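Local structure of inorganic pyrophosphatase (Shewanella sp. AS-11, 6LL8) at residues V69-H74 and D82-A87; A87-I92 and G99-S104; V179-F184 and D255-G260. The protein probably hydrolyses inorganic diphosphate to two phosphates, as a metal-dependent family II pyrophosphatase of the DHH family that uses manganese or magnesium ions. All coordinates share one frame; numbering follows the deposited sequence. Where two conformers were deposited one is given.

Interaction 1: residues V69-H74 and D82-A87. With MG (magnesium ion), chain C; MG (magnesium ion), chain D; 2PN (imidodiphosphoric acid), chain I.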
# COMPACT_ATOMS: atom_id res chain seq x y z
N VAL A 69 -15.59 11.65 3.60
CA VAL A 69 -14.30 11.03 3.31
C VAL A 69 -14.41 10.16 2.08
O VAL A 69 -15.32 9.33 1.96
CB VAL A 69 -13.80 10.21 4.50
CG1 VAL A 69 -12.48 9.55 4.20
CG2 VAL A 69 -13.67 11.07 5.73
N TYR A 70 -13.45 10.32 1.18
CA TYR A 70 -13.27 9.44 0.01
C TYR A 70 -12.02 8.64 0.32
O TYR A 70 -10.90 9.17 0.37
CB TYR A 70 -13.16 10.23 -1.29
CG TYR A 70 -13.64 9.48 -2.49
CD1 TYR A 70 -13.05 8.28 -2.88
CD2 TYR A 70 -14.66 9.98 -3.28
CE1 TYR A 70 -13.52 7.58 -3.98
CE2 TYR A 70 -15.12 9.30 -4.41
CZ TYR A 70 -14.55 8.08 -4.74
OH TYR A 70 -14.97 7.33 -5.81
N ILE A 71 -12.23 7.35 0.57
CA ILE A 71 -11.18 6.40 0.97
C ILE A 71 -10.43 5.96 -0.29
O ILE A 71 -11.04 5.64 -1.30
CB ILE A 71 -11.80 5.19 1.68
CG1 ILE A 71 -12.52 5.59 2.97
CG2 ILE A 71 -10.79 4.07 1.89
CD1 ILE A 71 -11.64 5.95 4.11
N VAL A 72 -9.11 5.87 -0.18
CA VAL A 72 -8.22 5.39 -1.26
C VAL A 72 -7.44 4.19 -0.75
O VAL A 72 -6.86 4.24 0.33
CB VAL A 72 -7.28 6.53 -1.70
CG1 VAL A 72 -6.36 6.10 -2.82
CG2 VAL A 72 -8.05 7.77 -2.10
N ASP A 73 -7.36 3.15 -1.58
CA ASP A 73 -6.30 2.13 -1.46
C ASP A 73 -6.50 1.20 -0.25
O ASP A 73 -5.52 0.54 0.12
CB ASP A 73 -4.93 2.77 -1.49
CG ASP A 73 -3.72 1.90 -1.67
OD1 ASP A 73 -3.75 0.96 -2.52
OD2 ASP A 73 -2.73 2.22 -1.00
N HIS A 74 -7.70 1.08 0.27
CA HIS A 74 -8.08 0.03 1.23
C HIS A 74 -9.59 0.05 1.44
O HIS A 74 -10.23 1.04 1.06
CB HIS A 74 -7.37 0.20 2.57
CG HIS A 74 -7.91 1.29 3.39
ND1 HIS A 74 -8.82 1.05 4.41
CD2 HIS A 74 -7.67 2.61 3.33
CE1 HIS A 74 -9.11 2.25 4.92
NE2 HIS A 74 -8.43 3.23 4.33
N ASP A 82 -9.20 6.47 12.83
CA ASP A 82 -9.74 5.83 14.04
C ASP A 82 -11.22 6.18 14.23
O ASP A 82 -11.98 5.35 14.73
CB ASP A 82 -8.95 6.24 15.26
CG ASP A 82 -7.57 5.64 15.35
OD1 ASP A 82 -7.31 4.67 14.63
OD2 ASP A 82 -6.82 6.10 16.23
N ASP A 83 -11.63 7.38 13.83
CA ASP A 83 -13.01 7.87 14.05
C ASP A 83 -13.83 7.81 12.77
O ASP A 83 -14.82 8.52 12.65
CB ASP A 83 -13.00 9.23 14.72
CG ASP A 83 -12.42 10.35 13.88
OD1 ASP A 83 -11.88 10.09 12.77
OD2 ASP A 83 -12.49 11.51 14.33
N ILE A 84 -13.47 6.95 11.82
CA ILE A 84 -14.22 6.89 10.54
C ILE A 84 -15.69 6.55 10.78
O ILE A 84 -16.51 6.97 9.95
CB ILE A 84 -13.55 5.93 9.55
CG1 ILE A 84 -13.96 6.19 8.09
CG2 ILE A 84 -13.80 4.48 9.96
CD1 ILE A 84 -13.58 7.52 7.54
N ALA A 85 -16.07 5.83 11.84
CA ALA A 85 -17.50 5.51 12.05
C ALA A 85 -18.32 6.78 12.29
O ALA A 85 -19.54 6.71 12.12
CB ALA A 85 -17.69 4.53 13.18
N GLN A 86 -17.68 7.87 12.70
CA GLN A 86 -18.40 9.14 12.93
C GLN A 86 -18.23 10.09 11.75
O GLN A 86 -18.70 11.23 11.82
CB GLN A 86 -17.89 9.79 14.21
CG GLN A 86 -18.29 9.04 15.47
CD GLN A 86 -17.30 7.97 15.84
OE1 GLN A 86 -16.10 8.24 16.00
NE2 GLN A 86 -17.81 6.77 16.07
N ALA A 87 -17.61 9.62 10.67
CA ALA A 87 -17.54 10.33 9.37
C ALA A 87 -18.58 9.73 8.44
O ALA A 87 -19.19 8.70 8.76
CB ALA A 87 -16.16 10.21 8.79
MG MG C . -1.06 1.19 -0.60
MG MG D . -2.15 0.24 -3.76
P1 2PN I . -0.85 -1.74 -1.64
O1 2PN I . -1.31 -0.77 -0.55
O2 2PN I . 0.63 -1.65 -1.90
O3 2PN I . -1.67 -1.56 -2.90
N1 2PN I . -1.17 -3.25 -1.08
P2 2PN I . -0.26 -4.52 -0.56
O4 2PN I . -0.85 -4.89 0.79
O5 2PN I . 1.17 -4.05 -0.42
O6 2PN I . -0.41 -5.63 -1.57
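In the parallel sheet of the DHH domain, V69 and I71 on strand 68-72 pack against I84 and A87 of the connection leading to the neighbouring strand 88-94, and just past the end of strand 68-72 stands D73, a metal ligand of the active site. The methyl groups carry the contact. I84 CD1 comes down on the branched end of V69, 4.0 Å from V69 CG2 and almost as close to V69 CG1, so that it rests over both branches of the valine. I84 reaches this position because its CG1 is anti to the backbone N (chi1 -160°), which sends the ethyl arm toward the strand. The two side chains are inclined to each other rather than running alongside. Further down the strand, I71 CD1 meets the same methyl, I84 CD1, at 4.2 Å; three residues on from I84, A87 CB touches V69 CG2 as well, also at 4.0 Å. The short 3-10 turn that holds I84 is kept in shape by its own backbone bonds, among them A87 N to I84 O, and no hydrogen bond crosses between the segments. This apolar layer is extended by I89, which touches both I71 and I84. Past the strand, the chain turns at D73 with a positive phi of 72°, and I71 CG2 sits above one face of the H74 ring, displaced toward its rim. The D73 carboxylate bridges two magnesium ions, each of which also holds the imidodiphosphate. H9 and D13 share one ion with D73, and D15, H95 and D147 share the other. D73 OD2 is bonded to the first magnesium at 2.0 Å and D73 OD1 to the second at 2.1 Å.

Interaction 2: residues A87-I92 and G99-S104. With CA (calcium ion), chain H.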
# COMPACT_ATOMS: atom_id res chain seq x y z
N ALA A 87 -17.61 9.62 10.67
CA ALA A 87 -17.54 10.33 9.37
C ALA A 87 -18.58 9.73 8.44
O ALA A 87 -19.19 8.70 8.76
CB ALA A 87 -16.16 10.21 8.79
N THR A 88 -18.72 10.31 7.27
CA THR A 88 -19.54 9.74 6.21
C THR A 88 -18.58 9.39 5.07
O THR A 88 -17.95 10.27 4.48
CB THR A 88 -20.60 10.71 5.73
OG1 THR A 88 -21.45 11.03 6.84
CG2 THR A 88 -21.41 10.13 4.60
N ILE A 89 -18.51 8.10 4.77
CA ILE A 89 -17.70 7.65 3.61
C ILE A 89 -18.53 7.88 2.36
O ILE A 89 -19.60 7.25 2.19
CB ILE A 89 -17.28 6.18 3.75
CG1 ILE A 89 -16.41 5.96 4.98
CG2 ILE A 89 -16.56 5.72 2.49
CD1 ILE A 89 -16.21 4.53 5.38
N VAL A 90 -18.08 8.79 1.50
CA VAL A 90 -18.76 9.10 0.25
C VAL A 90 -18.23 8.27 -0.91
O VAL A 90 -18.89 8.15 -1.93
CB VAL A 90 -18.75 10.59 -0.07
CG1 VAL A 90 -19.55 11.36 0.98
CG2 VAL A 90 -17.35 11.16 -0.23
N GLY A 91 -17.05 7.69 -0.75
CA GLY A 91 -16.46 6.93 -1.84
C GLY A 91 -15.34 6.05 -1.37
O GLY A 91 -14.72 6.34 -0.33
N ILE A 92 -15.05 5.01 -2.14
CA ILE A 92 -13.86 4.17 -2.01
C ILE A 92 -13.33 3.96 -3.41
O ILE A 92 -14.09 3.51 -4.29
CB ILE A 92 -14.13 2.81 -1.35
CG1 ILE A 92 -14.78 3.01 0.03
CG2 ILE A 92 -12.86 1.99 -1.26
CD1 ILE A 92 -15.25 1.72 0.67
N GLY A 99 -13.03 -5.20 2.60
CA GLY A 99 -12.86 -5.24 4.04
C GLY A 99 -14.12 -4.87 4.77
O GLY A 99 -15.23 -4.84 4.23
N ASP A 100 -13.94 -4.59 6.07
CA ASP A 100 -15.06 -4.45 7.01
C ASP A 100 -15.50 -3.01 7.22
O ASP A 100 -16.36 -2.79 8.06
CB ASP A 100 -14.73 -5.18 8.31
CG ASP A 100 -13.49 -4.72 9.02
OD1 ASP A 100 -12.72 -3.92 8.48
OD2 ASP A 100 -13.29 -5.27 10.17
N LEU A 101 -15.05 -2.06 6.38
CA LEU A 101 -15.77 -0.79 6.33
C LEU A 101 -17.22 -1.03 5.92
O LEU A 101 -17.54 -1.96 5.13
CB LEU A 101 -15.11 0.21 5.38
CG LEU A 101 -13.76 0.75 5.83
CD1 LEU A 101 -13.22 1.68 4.77
CD2 LEU A 101 -13.83 1.43 7.18
N THR A 102 -18.08 -0.17 6.44
CA THR A 102 -19.51 -0.11 6.13
C THR A 102 -19.93 1.34 6.12
O THR A 102 -19.25 2.20 6.69
CB THR A 102 -20.33 -0.89 7.15
OG1 THR A 102 -20.12 -0.31 8.42
CG2 THR A 102 -20.06 -2.37 7.18
N THR A 103 -21.07 1.61 5.52
CA THR A 103 -21.72 2.93 5.60
C THR A 103 -23.19 2.77 5.95
O THR A 103 -23.75 1.68 5.79
CB THR A 103 -21.55 3.72 4.29
OG1 THR A 103 -22.39 3.12 3.29
CG2 THR A 103 -20.12 3.79 3.82
N SER A 104 -23.83 3.86 6.29
CA SER A 104 -25.30 3.85 6.47
C SER A 104 -25.99 4.42 5.23
O SER A 104 -27.21 4.32 5.15
CB SER A 104 -25.72 4.57 7.71
OG SER A 104 -25.42 5.95 7.60
CA CA H . -17.91 -4.50 4.20
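Strand 88-94 passes the irregular loop 99-104 without any backbone hydrogen bond between the two segments, the CA atoms coming nearest at I89 and T103, 6.5 Å apart. I89 supplies the strand's side of every close approach. Its CB meets the methyl of T103, with I89 CB and T103 CG2 3.7 Å apart, and that methyl also lies near the I89 carbonyl oxygen. The T103 methyl is turned to the strand because CG2 stands anti to its own carbonyl carbon. The hydroxyl takes another direction: T103 OG1 is hydrogen-bonded to T105 O within the loop. At the far end of I89 the chain is extended (chi2 166°), which carries CD1 out along the loop to 4.0 Å from T102 O. I89 CD1 then reaches L101 CD1 at 4.2 Å, the two side chains crossing at about a right angle. L101 points its side chain inward, where it also approaches I84, while its backbone faces a calcium ion: L101 O and G99 O each lie 2.7 Å from the metal. The ion is therefore bound by main-chain carbonyls, and both, two residues apart, turn to it. The loop thus joins two kinds of chemistry, carbonyl oxygens given to calcium and methyl groups given to the sheet; between these two segments the contact is van der Waals packing, with no hydrogen bond.

Interaction 3: residues V179-F184 and D255-G260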
# COMPACT_ATOMS: atom_id res chain seq x y z
N VAL A 179 12.57 5.02 -14.07
CA VAL A 179 11.97 5.69 -12.91
C VAL A 179 11.53 4.62 -11.91
O VAL A 179 11.76 4.78 -10.72
CB VAL A 179 10.81 6.62 -13.33
CG1 VAL A 179 10.16 7.24 -12.10
CG2 VAL A 179 11.31 7.71 -14.28
N GLY A 180 10.93 3.53 -12.39
CA GLY A 180 10.56 2.39 -11.55
C GLY A 180 11.75 1.91 -10.76
O GLY A 180 11.67 1.73 -9.53
N MET A 181 12.85 1.64 -11.44
CA MET A 181 14.04 1.11 -10.76
C MET A 181 14.56 2.14 -9.76
O MET A 181 14.98 1.75 -8.68
CB MET A 181 15.09 0.69 -11.77
CG MET A 181 16.22 -0.07 -11.11
SD MET A 181 15.72 -1.59 -10.24
CE MET A 181 15.11 -2.55 -11.60
N ASP A 182 14.54 3.42 -10.10
CA ASP A 182 14.99 4.47 -9.17
C ASP A 182 14.23 4.32 -7.85
O ASP A 182 14.80 4.45 -6.76
CB ASP A 182 14.76 5.86 -9.72
CG ASP A 182 15.72 6.29 -10.78
OD1 ASP A 182 16.67 5.57 -11.02
OD2 ASP A 182 15.41 7.30 -11.42
N MET A 183 12.92 4.17 -7.92
CA MET A 183 12.08 4.07 -6.71
C MET A 183 12.52 2.89 -5.85
O MET A 183 12.56 3.02 -4.61
CB MET A 183 10.62 3.95 -7.08
CG MET A 183 10.06 5.31 -7.56
SD MET A 183 8.29 5.22 -7.89
CE MET A 183 8.30 4.19 -9.34
N PHE A 184 12.80 1.76 -6.47
CA PHE A 184 13.26 0.58 -5.70
C PHE A 184 14.68 0.73 -5.19
O PHE A 184 14.99 0.19 -4.13
CB PHE A 184 12.97 -0.71 -6.46
CG PHE A 184 11.50 -1.04 -6.46
CD1 PHE A 184 10.92 -1.65 -5.37
CD2 PHE A 184 10.69 -0.64 -7.51
CE1 PHE A 184 9.55 -1.85 -5.33
CE2 PHE A 184 9.33 -0.87 -7.47
CZ PHE A 184 8.75 -1.45 -6.37
N ASP A 255 12.64 -9.51 -2.30
CA ASP A 255 13.69 -9.23 -3.29
C ASP A 255 13.01 -9.11 -4.65
O ASP A 255 12.47 -10.10 -5.16
CB ASP A 255 14.71 -10.36 -3.23
CG ASP A 255 15.91 -10.15 -4.12
OD1 ASP A 255 15.70 -9.76 -5.27
OD2 ASP A 255 17.07 -10.32 -3.59
N ILE A 256 13.02 -7.91 -5.20
CA ILE A 256 12.28 -7.67 -6.46
C ILE A 256 13.02 -8.21 -7.68
O ILE A 256 12.40 -8.29 -8.73
CB ILE A 256 11.90 -6.21 -6.64
CG1 ILE A 256 13.09 -5.31 -6.95
CG2 ILE A 256 11.09 -5.72 -5.45
CD1 ILE A 256 12.80 -4.20 -7.90
N MET A 257 14.27 -8.59 -7.52
CA MET A 257 15.00 -9.18 -8.66
C MET A 257 14.88 -10.72 -8.61
O MET A 257 14.62 -11.28 -9.69
CB MET A 257 16.46 -8.68 -8.69
CG MET A 257 16.57 -7.13 -8.59
SD MET A 257 15.81 -6.15 -9.96
CE MET A 257 16.84 -6.70 -11.31
N LYS A 258 15.02 -11.37 -7.47
CA LYS A 258 14.72 -12.83 -7.30
C LYS A 258 13.22 -13.07 -7.47
O LYS A 258 12.81 -14.22 -7.70
CB LYS A 258 15.10 -13.33 -5.89
CG LYS A 258 16.59 -13.36 -5.56
CD LYS A 258 16.85 -13.70 -4.08
CE LYS A 258 18.32 -13.62 -3.73
NZ LYS A 258 18.93 -12.35 -4.20
N GLU A 259 12.43 -12.04 -7.23
CA GLU A 259 10.96 -12.13 -7.22
C GLU A 259 10.50 -13.16 -6.20
O GLU A 259 9.69 -14.06 -6.51
CB GLU A 259 10.40 -12.41 -8.61
CG GLU A 259 10.78 -11.34 -9.62
CD GLU A 259 10.15 -11.43 -10.99
OE1 GLU A 259 9.20 -12.20 -11.13
OE2 GLU A 259 10.68 -10.80 -11.91
N GLY A 260 10.91 -13.00 -4.97
CA GLY A 260 10.44 -13.83 -3.86
C GLY A 260 10.65 -13.12 -2.54
O GLY A 260 11.27 -12.03 -2.51
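F184 and I256 form the larger part of this contact, in which helix 176-187 faces the turn between strands 248-255 and 260-267. F184 has its CG anti to the carbonyl carbon (chi1 -73°), which swings the ring toward the turn. I256 CD1 approaches obliquely at the base of that ring, 3.7 Å from F184 CG, and nearly as close to F184 CB. Its other branch joins in, I256 CG2 lying 4.1 Å from F184 CD1. I256 does this with CG1 lodged between its backbone N and carbonyl carbon and with chi2 at 144°, away from a staggered position. One turn earlier on the helix, M181 bends at chi2 and chi3 and brings its methyl round, M181 CE meeting M257 SD at 4.0 Å in one of two M257 conformers. M257 bends there too, in the opposite sense, the two chains inclined to each other on the more exposed side of the contact. The turn is shaped by D255: its OD1 accepts from M257 N nearly along the C-O axis, and from K258 N, 2.8 Å away, from above the carboxylate plane in a nearly straight bond (171°). K258 NZ forms a salt bridge with D255 OD2 at 2.8 Å, L223 N also bonding that oxygen. The M257 bond makes an Asx turn and the K258 bond an Asx motif; E259 and G260 both face D255 in a G1 beta bulge of this DHHA2-domain beta hairpin.

Interactions 1 and 2 belong to one body of the DHH domain: they share A87, their centres are 6 Å apart, and strands 68-72 and 88-94 are neighbours in the parallel sheet, joined by backbone bonds such as I71 N to G91 O. Interaction 1 is buried, whereas interaction 2 reaches toward the surface at its threonines. Both cross-contacts are apolar, yet interaction 1 runs on to magnesium through a carboxylate and interaction 2 to calcium through carbonyls. Interaction 3 lies on the opposite side of the chain's centre, about 31 Å from interaction 1 between centres; partly buried, it joins a helix to a hairpin and adds sulfur and aromatic packing.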